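Local coordinates for hypothetical glycoside hydrolase (Parabacteroides distasonis, PDB 3TAW), which is of unknown function but is a glycoside hydrolase-like protein of the beta-fructosidase clan, probably folded as a five-bladed beta-propeller, at residues L14-P20 / V347-K352; T89-F94 / R331-Y337. All blocks are in the same frame, centred on the assembly; numbering follows the deposited sequence.

Contact 1 of 2, residues L14-P20 / V347-K352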
ATOM      1  N   LEU A  14       8.887 -11.054  -8.657  1.00 15.69           N
ATOM      2  CA  LEU A  14       9.534 -11.172  -7.356  1.00 15.67           C
ATOM      3  C   LEU A  14       8.758 -12.223  -6.569  1.00 15.62           C
ATOM      4  O   LEU A  14       7.809 -11.929  -5.842  1.00 15.63           O
ATOM      5  CB  LEU A  14       9.578  -9.822  -6.639  1.00 15.36           C
ATOM      6  CG  LEU A  14      10.335  -9.817  -5.304  1.00 15.52           C
ATOM      7  CD1 LEU A  14      11.809 -10.163  -5.509  1.00 15.80           C
ATOM      8  CD2 LEU A  14      10.185  -8.469  -4.637  1.00 15.08           C
ATOM      9  N   ASP A  15       9.165 -13.466  -6.752  1.00 16.82           N
ATOM     10  CA  ASP A  15       8.562 -14.591  -6.054  1.00 17.62           C
ATOM     11  C   ASP A  15       9.598 -15.199  -5.108  1.00 17.23           C
ATOM     12  O   ASP A  15      10.563 -14.534  -4.735  1.00 17.33           O
ATOM     13  CB  ASP A  15       7.940 -15.591  -7.056  1.00 18.91           C
ATOM     14  CG  ASP A  15       8.939 -16.191  -8.031  1.00 20.35           C
ATOM     15  OD1 ASP A  15      10.157 -15.926  -7.961  1.00 20.53           O
ATOM     16  OD2 ASP A  15       8.450 -16.951  -8.904  1.00 22.56           O
ATOM     17  N   GLY A  16       9.392 -16.434  -4.685  1.00 17.53           N
ATOM     18  CA  GLY A  16      10.272 -17.054  -3.707  1.00 17.69           C
ATOM     19  C   GLY A  16       9.940 -16.655  -2.266  1.00 17.18           C
ATOM     20  O   GLY A  16      10.727 -16.908  -1.356  1.00 17.36           O
ATOM     21  N   PHE A  17       8.776 -16.042  -2.050  1.00 16.91           N
ATOM     22  CA  PHE A  17       8.412 -15.612  -0.701  1.00 16.43           C
ATOM     23  C   PHE A  17       8.006 -16.784   0.183  1.00 17.58           C
ATOM     24  O   PHE A  17       7.321 -17.709  -0.268  1.00 18.04           O
ATOM     25  CB  PHE A  17       7.300 -14.565  -0.728  1.00 15.34           C
ATOM     26  CG  PHE A  17       7.786 -13.210  -1.096  1.00 14.70           C
ATOM     27  CD1 PHE A  17       8.540 -12.476  -0.199  1.00 14.34           C
ATOM     28  CD2 PHE A  17       7.529 -12.677  -2.358  1.00 14.34           C
ATOM     29  CE1 PHE A  17       9.008 -11.212  -0.531  1.00 13.95           C
ATOM     30  CE2 PHE A  17       7.988 -11.424  -2.700  1.00 14.05           C
ATOM     31  CZ  PHE A  17       8.736 -10.681  -1.793  1.00 13.81           C
ATOM     32  N   GLU A  18       8.458 -16.742   1.431  1.00 17.80           N
ATOM     33  CA  GLU A  18       8.095 -17.746   2.424  1.00 19.22           C
ATOM     34  C   GLU A  18       7.816 -17.037   3.738  1.00 17.48           C
ATOM     35  O   GLU A  18       8.565 -16.155   4.148  1.00 17.09           O
ATOM     36  CB  GLU A  18       9.227 -18.747   2.647  1.00 21.96           C
ATOM     37  CG  GLU A  18       9.779 -19.339   1.376  1.00 25.01           C
ATOM     38  CD  GLU A  18      10.711 -20.507   1.613  1.00 28.87           C
ATOM     39  OE1 GLU A  18      11.083 -20.778   2.775  1.00 32.73           O
ATOM     40  OE2 GLU A  18      11.053 -21.175   0.618  1.00 34.89           O
ATOM     41  N   ARG A  19       6.729 -17.421   4.388  1.00 16.82           N
ATOM     42  CA  ARG A  19       6.466 -16.979   5.756  1.00 16.56           C
ATOM     43  C   ARG A  19       7.484 -17.634   6.686  1.00 17.18           C
ATOM     44  O   ARG A  19       7.586 -18.851   6.708  1.00 17.32           O
ATOM     45  CB  ARG A  19       5.070 -17.424   6.193  1.00 16.77           C
ATOM     46  CG  ARG A  19       3.933 -16.856   5.363  1.00 16.20           C
ATOM     47  CD  ARG A  19       2.673 -17.699   5.534  1.00 16.49           C
ATOM     48  NE  ARG A  19       1.501 -17.138   4.859  1.00 15.99           N
ATOM     49  CZ  ARG A  19       1.250 -17.270   3.561  1.00 16.71           C
ATOM     50  NH1 ARG A  19       2.078 -17.945   2.769  1.00 16.97           N
ATOM     51  NH2 ARG A  19       0.158 -16.740   3.032  1.00 16.37           N
ATOM     52  N   PRO A  20       8.239 -16.851   7.466  1.00 17.26           N
ATOM     53  CA  PRO A  20       9.169 -17.522   8.395  1.00 18.34           C
ATOM     54  C   PRO A  20       8.393 -18.337   9.393  1.00 19.01           C
ATOM     55  O   PRO A  20       7.372 -17.869   9.904  1.00 18.16           O
ATOM     56  CB  PRO A  20       9.891 -16.351   9.089  1.00 18.15           C
ATOM     57  CG  PRO A  20       9.690 -15.183   8.151  1.00 17.43           C
ATOM     58  CD  PRO A  20       8.312 -15.381   7.580  1.00 17.21           C
ATOM     59  N   VAL A 347       4.648 -10.916   7.687  1.00 12.69           N
ATOM     60  CA  VAL A 347       5.834 -10.796   6.844  1.00 12.38           C
ATOM     61  C   VAL A 347       6.081 -12.094   6.052  1.00 12.88           C
ATOM     62  O   VAL A 347       5.847 -13.199   6.540  1.00 13.09           O
ATOM     63  CB  VAL A 347       7.094 -10.400   7.665  1.00 12.51           C
ATOM     64  CG1 VAL A 347       7.557 -11.527   8.610  1.00 12.91           C
ATOM     65  CG2 VAL A 347       8.221  -9.937   6.734  1.00 12.34           C
ATOM     66  N   ALA A 348       6.544 -11.942   4.820  1.00 12.77           N
ATOM     67  CA  ALA A 348       7.113 -13.047   4.050  1.00 13.01           C
ATOM     68  C   ALA A 348       8.464 -12.559   3.495  1.00 13.22           C
ATOM     69  O   ALA A 348       8.663 -11.358   3.255  1.00 12.54           O
ATOM     70  CB  ALA A 348       6.158 -13.504   2.913  1.00 13.10           C
ATOM     71  N   VAL A 349       9.388 -13.492   3.307  1.00 13.66           N
ATOM     72  CA  VAL A 349      10.783 -13.155   2.994  1.00 13.88           C
ATOM     73  C   VAL A 349      11.192 -13.917   1.758  1.00 14.82           C
ATOM     74  O   VAL A 349      10.791 -15.067   1.577  1.00 15.33           O
ATOM     75  CB  VAL A 349      11.710 -13.450   4.195  1.00 14.60           C
ATOM     76  CG1 VAL A 349      13.150 -12.985   3.927  1.00 15.40           C
ATOM     77  CG2 VAL A 349      11.173 -12.758   5.445  1.00 14.52           C
ATOM     78  N   SER A 350      11.913 -13.250   0.861  1.00 14.62           N
ATOM     79  CA  SER A 350      12.464 -13.895  -0.334  1.00 15.41           C
ATOM     80  C   SER A 350      13.941 -13.557  -0.539  1.00 16.83           C
ATOM     81  O   SER A 350      14.389 -12.460  -0.213  1.00 16.25           O
ATOM     82  CB  SER A 350      11.708 -13.438  -1.575  1.00 15.12           C
ATOM     83  OG  SER A 350      12.286 -14.013  -2.748  1.00 15.34           O
ATOM     84  N   ASP A 351      14.653 -14.517  -1.124  0.50 17.44           N
ATOM     85  CA  ASP A 351      16.068 -14.392  -1.430  0.50 18.25           C
ATOM     86  C   ASP A 351      16.287 -14.042  -2.908  0.50 18.75           C
ATOM     87  O   ASP A 351      17.426 -13.846  -3.333  0.50 18.60           O
ATOM     88  CB  ASP A 351      16.781 -15.704  -1.095  0.50 19.17           C
ATOM     89  CG  ASP A 351      16.913 -15.936   0.408  0.50 19.51           C
ATOM     90  OD1 ASP A 351      17.367 -15.025   1.121  0.50 19.59           O
ATOM     91  OD2 ASP A 351      16.577 -17.031   0.880  0.50 20.31           O
ATOM     92  N   LYS A 352      15.200 -13.942  -3.677  1.00 19.11           N
ATOM     93  CA  LYS A 352      15.290 -13.751  -5.127  1.00 20.45           C
ATOM     94  C   LYS A 352      16.003 -12.457  -5.461  1.00 20.88           C
ATOM     95  O   LYS A 352      15.722 -11.423  -4.876  1.00 20.62           O
ATOM     96  CB  LYS A 352      13.913 -13.742  -5.790  1.00 21.00           C
ATOM     97  CG  LYS A 352      14.012 -13.757  -7.345  1.00 22.71           C
ATOM     98  CD  LYS A 352      12.719 -14.112  -8.002  1.00 23.40           C
ATOM     99  CE  LYS A 352      12.834 -14.294  -9.555  1.00 24.07           C
ATOM    100  NZ  LYS A 352      11.562 -14.910 -10.117  1.00 23.71           N
TER
HETATM  101  O   HOH W   1      13.414 -17.079  -1.631  1.00 20.94           O
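The Phe17 ring has Ser350 CB over one face, 3.8 Å from the ring centroid and offset toward the rim, a CH-pi contact. Val349 N lies at its edge, in the ring plane. Phe17 CB packs on Ala348 CB, and Leu336 of the neighbouring strand also touches this side chain.

The backbones form a single antiparallel bridge. Glu18 and Val349 are a hydrogen-bonded pair: Glu18 N gives to Val349 O and Val349 N gives to Glu18 O, both at 2.9 Å. The N-terminal segment thus adds by one bridge to the outermost strand, 344-350, of a sheet that is probably one blade of the five-bladed beta-propeller of this family. Strand 333-340 bonds to the other side of 344-350.

Ser350 OG is anti to its own N (chi1 177°), which turns it to Asp15 O. Ser350 OG donates to Asp15 O at 2.7 Å and accepts from Lys352 N at 3.1 Å, the latter an ST turn. Water 1 joins Gly16 O to Asp351 N beside it.

Lys352 is fully extended and runs across Asp15. Lys352 NZ meets Asp15 OD1 at 2.8 Å in a salt bridge, from above the carboxylate plane, and also bonds to Cys13 O. At the far end Pro20 CG rests on Val349 CG2 (3.9 Å), crossing it at about a right angle. The Arg19 side chain leaves the contact at CB, and its NH2 makes a salt bridge with Glu312.

Contact 2 of 2, residues T89-F94 / R331-Y337. With EDO (1,2-ethanediol), chain J.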
ATOM      1  N   THR A  89      15.401  -4.942  13.313  1.00 14.13           N
ATOM      2  CA  THR A  89      16.707  -5.215  12.708  1.00 14.99           C
ATOM      3  C   THR A  89      16.760  -6.590  12.063  1.00 15.35           C
ATOM      4  O   THR A  89      17.786  -6.933  11.463  1.00 15.89           O
ATOM      5  CB  THR A  89      17.859  -5.079  13.709  1.00 15.70           C
ATOM      6  OG1 THR A  89      17.655  -5.969  14.816  1.00 16.27           O
ATOM      7  CG2 THR A  89      17.944  -3.646  14.199  1.00 16.46           C
ATOM      8  N   ASP A  90      15.696  -7.384  12.212  1.00 15.32           N
ATOM      9  CA  ASP A  90      15.640  -8.717  11.603  1.00 16.38           C
ATOM     10  C   ASP A  90      14.419  -8.905  10.688  1.00 16.08           C
ATOM     11  O   ASP A  90      14.264  -9.963  10.068  1.00 16.83           O
ATOM     12  CB  ASP A  90      15.750  -9.841  12.657  1.00 17.16           C
ATOM     13  CG  ASP A  90      14.557  -9.915  13.614  1.00 17.64           C
ATOM     14  OD1 ASP A  90      13.528  -9.195  13.469  1.00 16.19           O
ATOM     15  OD2 ASP A  90      14.649 -10.749  14.559  1.00 19.73           O
ATOM     16  N   GLY A  91      13.553  -7.886  10.602  1.00 15.20           N
ATOM     17  CA  GLY A  91      12.363  -7.952   9.769  1.00 14.79           C
ATOM     18  C   GLY A  91      11.178  -8.681  10.365  1.00 15.22           C
ATOM     19  O   GLY A  91      10.110  -8.731   9.742  1.00 14.99           O
ATOM     20  N   ILE A  92      11.348  -9.240  11.569  1.00 15.95           N
ATOM     21  CA  ILE A  92      10.366 -10.127  12.183  1.00 16.98           C
ATOM     22  C   ILE A  92       9.907  -9.625  13.532  1.00 17.19           C
ATOM     23  O   ILE A  92       8.710  -9.569  13.784  1.00 17.33           O
ATOM     24  CB  ILE A  92      10.944 -11.540  12.344  1.00 18.35           C
ATOM     25  CG1 ILE A  92      11.090 -12.207  10.972  1.00 19.04           C
ATOM     26  CG2 ILE A  92      10.103 -12.393  13.303  1.00 18.43           C
ATOM     27  CD1 ILE A  92      11.998 -13.450  11.011  1.00 20.67           C
ATOM     28  N   HIS A  93      10.862  -9.266  14.394  1.00 16.36           N
ATOM     29  CA  HIS A  93      10.585  -8.737  15.721  1.00 17.28           C
ATOM     30  C   HIS A  93      10.630  -7.209  15.686  1.00 16.14           C
ATOM     31  O   HIS A  93      11.636  -6.635  15.309  1.00 16.46           O
ATOM     32  CB  HIS A  93      11.625  -9.273  16.703  1.00 18.40           C
ATOM     33  CG  HIS A  93      11.631 -10.767  16.804  1.00 20.52           C
ATOM     34  ND1 HIS A  93      12.544 -11.552  16.136  1.00 21.05           N
ATOM     35  CD2 HIS A  93      10.792 -11.619  17.437  1.00 21.84           C
ATOM     36  CE1 HIS A  93      12.285 -12.826  16.382  1.00 22.57           C
ATOM     37  NE2 HIS A  93      11.236 -12.894  17.182  1.00 22.44           N
ATOM     38  N   PHE A  94       9.540  -6.582  16.115  1.00 15.90           N
ATOM     39  CA  PHE A  94       9.366  -5.140  16.032  1.00 15.21           C
ATOM     40  C   PHE A  94       9.245  -4.491  17.375  1.00 15.53           C
ATOM     41  O   PHE A  94       8.599  -5.022  18.289  1.00 16.47           O
ATOM     42  CB  PHE A  94       8.122  -4.804  15.193  1.00 14.83           C
ATOM     43  CG  PHE A  94       8.361  -4.982  13.739  1.00 14.35           C
ATOM     44  CD1 PHE A  94       8.275  -6.236  13.166  1.00 14.76           C
ATOM     45  CD2 PHE A  94       8.770  -3.916  12.958  1.00 14.07           C
ATOM     46  CE1 PHE A  94       8.567  -6.416  11.819  1.00 14.70           C
ATOM     47  CE2 PHE A  94       9.032  -4.067  11.609  1.00 14.28           C
ATOM     48  CZ  PHE A  94       8.946  -5.334  11.038  1.00 14.21           C
ATOM     49  N   ARG A 331      19.385  -6.409   4.471  1.00 16.96           N
ATOM     50  CA  ARG A 331      20.277  -7.540   4.770  1.00 18.84           C
ATOM     51  C   ARG A 331      20.186  -8.615   3.675  1.00 18.49           C
ATOM     52  O   ARG A 331      20.035  -9.796   3.944  1.00 18.33           O
ATOM     53  CB  ARG A 331      19.944  -8.134   6.144  1.00 21.55           C
ATOM     54  CG  ARG A 331      20.121  -7.167   7.270  1.00 24.02           C
ATOM     55  CD  ARG A 331      19.681  -7.781   8.636  1.00 26.83           C
ATOM     56  NE  ARG A 331      20.464  -8.971   8.987  1.00 29.76           N
ATOM     57  CZ  ARG A 331      20.320  -9.654  10.123  1.00 31.17           C
ATOM     58  NH1 ARG A 331      19.432  -9.269  11.044  1.00 31.65           N
ATOM     59  NH2 ARG A 331      21.061 -10.735  10.342  1.00 31.60           N
ATOM     60  N   ASN A 332      20.249  -8.162   2.434  1.00 17.80           N
ATOM     61  CA  ASN A 332      20.326  -9.024   1.259  1.00 18.96           C
ATOM     62  C   ASN A 332      19.104  -9.899   0.977  1.00 18.69           C
ATOM     63  O   ASN A 332      19.181 -10.870   0.198  1.00 18.61           O
ATOM     64  CB  ASN A 332      21.631  -9.831   1.281  1.00 20.49           C
ATOM     65  CG  ASN A 332      22.836  -8.941   1.027  1.00 22.03           C
ATOM     66  OD1 ASN A 332      23.006  -8.427  -0.078  1.00 25.92           O
ATOM     67  ND2 ASN A 332      23.639  -8.733   2.027  1.00 22.34           N
ATOM     68  N   LYS A 333      17.973  -9.523   1.559  1.00 17.75           N
ATOM     69  CA  LYS A 333      16.705 -10.223   1.308  1.00 17.97           C
ATOM     70  C   LYS A 333      15.550  -9.228   1.129  1.00 16.25           C
ATOM     71  O   LYS A 333      15.615  -8.074   1.573  1.00 15.44           O
ATOM     72  CB  LYS A 333      16.363 -11.145   2.488  1.00 20.33           C
ATOM     73  CG  LYS A 333      17.379 -12.255   2.795  1.00 22.91           C
ATOM     74  CD  LYS A 333      16.929 -13.044   4.042  1.00 25.76           C
ATOM     75  CE  LYS A 333      17.841 -14.224   4.379  1.00 28.27           C
ATOM     76  NZ  LYS A 333      17.382 -15.500   3.741  1.00 30.41           N
ATOM     77  N   TRP A 334      14.461  -9.708   0.537  1.00 15.15           N
ATOM     78  CA  TRP A 334      13.247  -8.916   0.432  1.00 14.83           C
ATOM     79  C   TRP A 334      12.292  -9.284   1.550  1.00 14.17           C
ATOM     80  O   TRP A 334      12.017 -10.463   1.758  1.00 14.95           O
ATOM     81  CB  TRP A 334      12.560  -9.182  -0.886  1.00 14.73           C
ATOM     82  CG  TRP A 334      13.320  -8.708  -2.049  1.00 15.60           C
ATOM     83  CD1 TRP A 334      14.156  -9.442  -2.820  1.00 16.14           C
ATOM     84  CD2 TRP A 334      13.314  -7.388  -2.597  1.00 15.47           C
ATOM     85  NE1 TRP A 334      14.696  -8.665  -3.812  1.00 16.36           N
ATOM     86  CE2 TRP A 334      14.185  -7.405  -3.719  1.00 16.16           C
ATOM     87  CE3 TRP A 334      12.682  -6.199  -2.251  1.00 15.53           C
ATOM     88  CZ2 TRP A 334      14.431  -6.278  -4.485  1.00 16.12           C
ATOM     89  CZ3 TRP A 334      12.925  -5.065  -3.035  1.00 15.97           C
ATOM     90  CH2 TRP A 334      13.803  -5.132  -4.135  1.00 15.80           C
ATOM     91  N   TYR A 335      11.808  -8.265   2.258  1.00 13.44           N
ATOM     92  CA  TYR A 335      10.813  -8.410   3.298  1.00 12.84           C
ATOM     93  C   TYR A 335       9.529  -7.731   2.831  1.00 12.29           C
ATOM     94  O   TYR A 335       9.514  -6.526   2.561  1.00 12.81           O
ATOM     95  CB  TYR A 335      11.303  -7.769   4.600  1.00 12.67           C
ATOM     96  CG  TYR A 335      12.482  -8.486   5.207  1.00 13.18           C
ATOM     97  CD1 TYR A 335      13.773  -8.259   4.742  1.00 13.59           C
ATOM     98  CD2 TYR A 335      12.309  -9.421   6.223  1.00 13.52           C
ATOM     99  CE1 TYR A 335      14.857  -8.934   5.288  1.00 14.45           C
ATOM    100  CE2 TYR A 335      13.388 -10.100   6.775  1.00 14.40           C
ATOM    101  CZ  TYR A 335      14.673  -9.846   6.300  1.00 14.80           C
ATOM    102  OH  TYR A 335      15.775 -10.536   6.836  1.00 16.78           O
ATOM    103  N   LEU A 336       8.481  -8.532   2.711  1.00 12.45           N
ATOM    104  CA  LEU A 336       7.160  -8.135   2.215  1.00 11.96           C
ATOM    105  C   LEU A 336       6.168  -8.120   3.376  1.00 11.79           C
ATOM    106  O   LEU A 336       6.002  -9.129   4.036  1.00 12.27           O
ATOM    107  CB  LEU A 336       6.688  -9.148   1.162  1.00 11.90           C
ATOM    108  CG  LEU A 336       5.294  -8.944   0.587  1.00 11.91           C
ATOM    109  CD1 LEU A 336       5.241  -7.646  -0.255  1.00 11.43           C
ATOM    110  CD2 LEU A 336       4.839 -10.164  -0.210  1.00 12.27           C
ATOM    111  N   TYR A 337       5.569  -6.949   3.641  1.00 11.52           N
ATOM    112  CA  TYR A 337       4.633  -6.748   4.747  1.00 11.01           C
ATOM    113  C   TYR A 337       3.228  -6.617   4.183  1.00 11.24           C
ATOM    114  O   TYR A 337       3.008  -5.873   3.223  1.00 10.51           O
ATOM    115  CB  TYR A 337       5.022  -5.526   5.590  1.00 11.06           C
ATOM    116  CG  TYR A 337       6.353  -5.794   6.258  1.00 10.76           C
ATOM    117  CD1 TYR A 337       6.433  -6.576   7.412  1.00 10.90           C
ATOM    118  CD2 TYR A 337       7.541  -5.380   5.671  1.00 10.92           C
ATOM    119  CE1 TYR A 337       7.660  -6.883   7.983  1.00 11.35           C
ATOM    120  CE2 TYR A 337       8.785  -5.698   6.235  1.00 11.48           C
ATOM    121  CZ  TYR A 337       8.840  -6.441   7.396  1.00 11.43           C
ATOM    122  OH  TYR A 337      10.081  -6.766   7.917  1.00 12.20           O
TER
HETATM  123  C1  EDO J 395      20.435  -3.234   2.747  1.00 20.77           C
HETATM  124  O1  EDO J 395      20.339  -3.585   4.148  1.00 21.87           O
HETATM  125  C2  EDO J 395      20.298  -4.475   1.858  1.00 21.02           C
HETATM  126  O2  EDO J 395      21.297  -5.483   2.123  1.00 19.87           O
HETATM  127  O   HOH W   2      15.407 -12.139   9.167  1.00 31.76           O
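Two direct hydrogen bonds join Thr89 and Gly91 to Arg331 and Tyr337. Both use a side-chain donor and a backbone carbonyl. Arg331 NH1 gives to Thr89 O at 2.9 Å, with the oxygen in the guanidinium plane. The bend at chi3 (61°) turns the guanidinium so that NH1 reaches Thr89 O; CD also lies near that oxygen. Tyr337 OH gives to Gly91 O at 2.7 Å, with that oxygen near the plane of the phenol ring. Arg331 N and Asn332 N donate to O1 and O2 of a 1,2-ethanediol, probably from the crystallisation liquor.

One water adds a bridge. Water 2 donates to Asp90 O at 2.6 Å and hydrogen-bonds to Tyr335 OH at 2.9 Å, lying in the plane of that ring.

Packing is sparse. Phe94 CZ touches Tyr337 CE1 at 3.7 Å, and the two ring planes stand at 87°. Tyr337 OH sits at the edge of the Phe94 ring. Tyr335 CE2 lies 3.8 Å from Gly91 CA. Gly91 has a positive phi, which suits glycine.

Inside 89-94, Asp90 holds the turn. OD1 accepts from the N atoms of Ile92 and His93, an Asx turn and motif. Asp90 OD2 takes His93 ND1 at 2.8 Å on its syn lone pair, in the imidazole plane.

The contact joins the loop between strands 81-88 and 95-96 to strand 333-340, probably neighbouring propeller blades. Thr89 O and Gly91 O take direct bonds and Asp90 O a water, so across this contact the loop is gripped by its backbone carbonyls, while the Asp90 carboxylate is spent on the turn itself.

Overall arrangement
From the N terminus, the chain first passes 14-20, before any regular strand. Contact 1 joins this segment to 347-352 close to the C terminus, closing a loop over nearly the whole fold. Contact 2 falls within that loop, between 89-94 and 331-337, and closes a smaller one. The two are therefore nested and do not cross. Strands 333-340 and 344-350 are consecutive neighbours in one antiparallel sheet, so both contacts reach the same sheet. The Lys333 to Asp351 salt bridge also links them directly. Their centres are about 10 Å apart. Together they tie the N-terminal segment and the sheet of strands 49-58, 61-69, 81-88 and 95-96 to the C-terminal sheet.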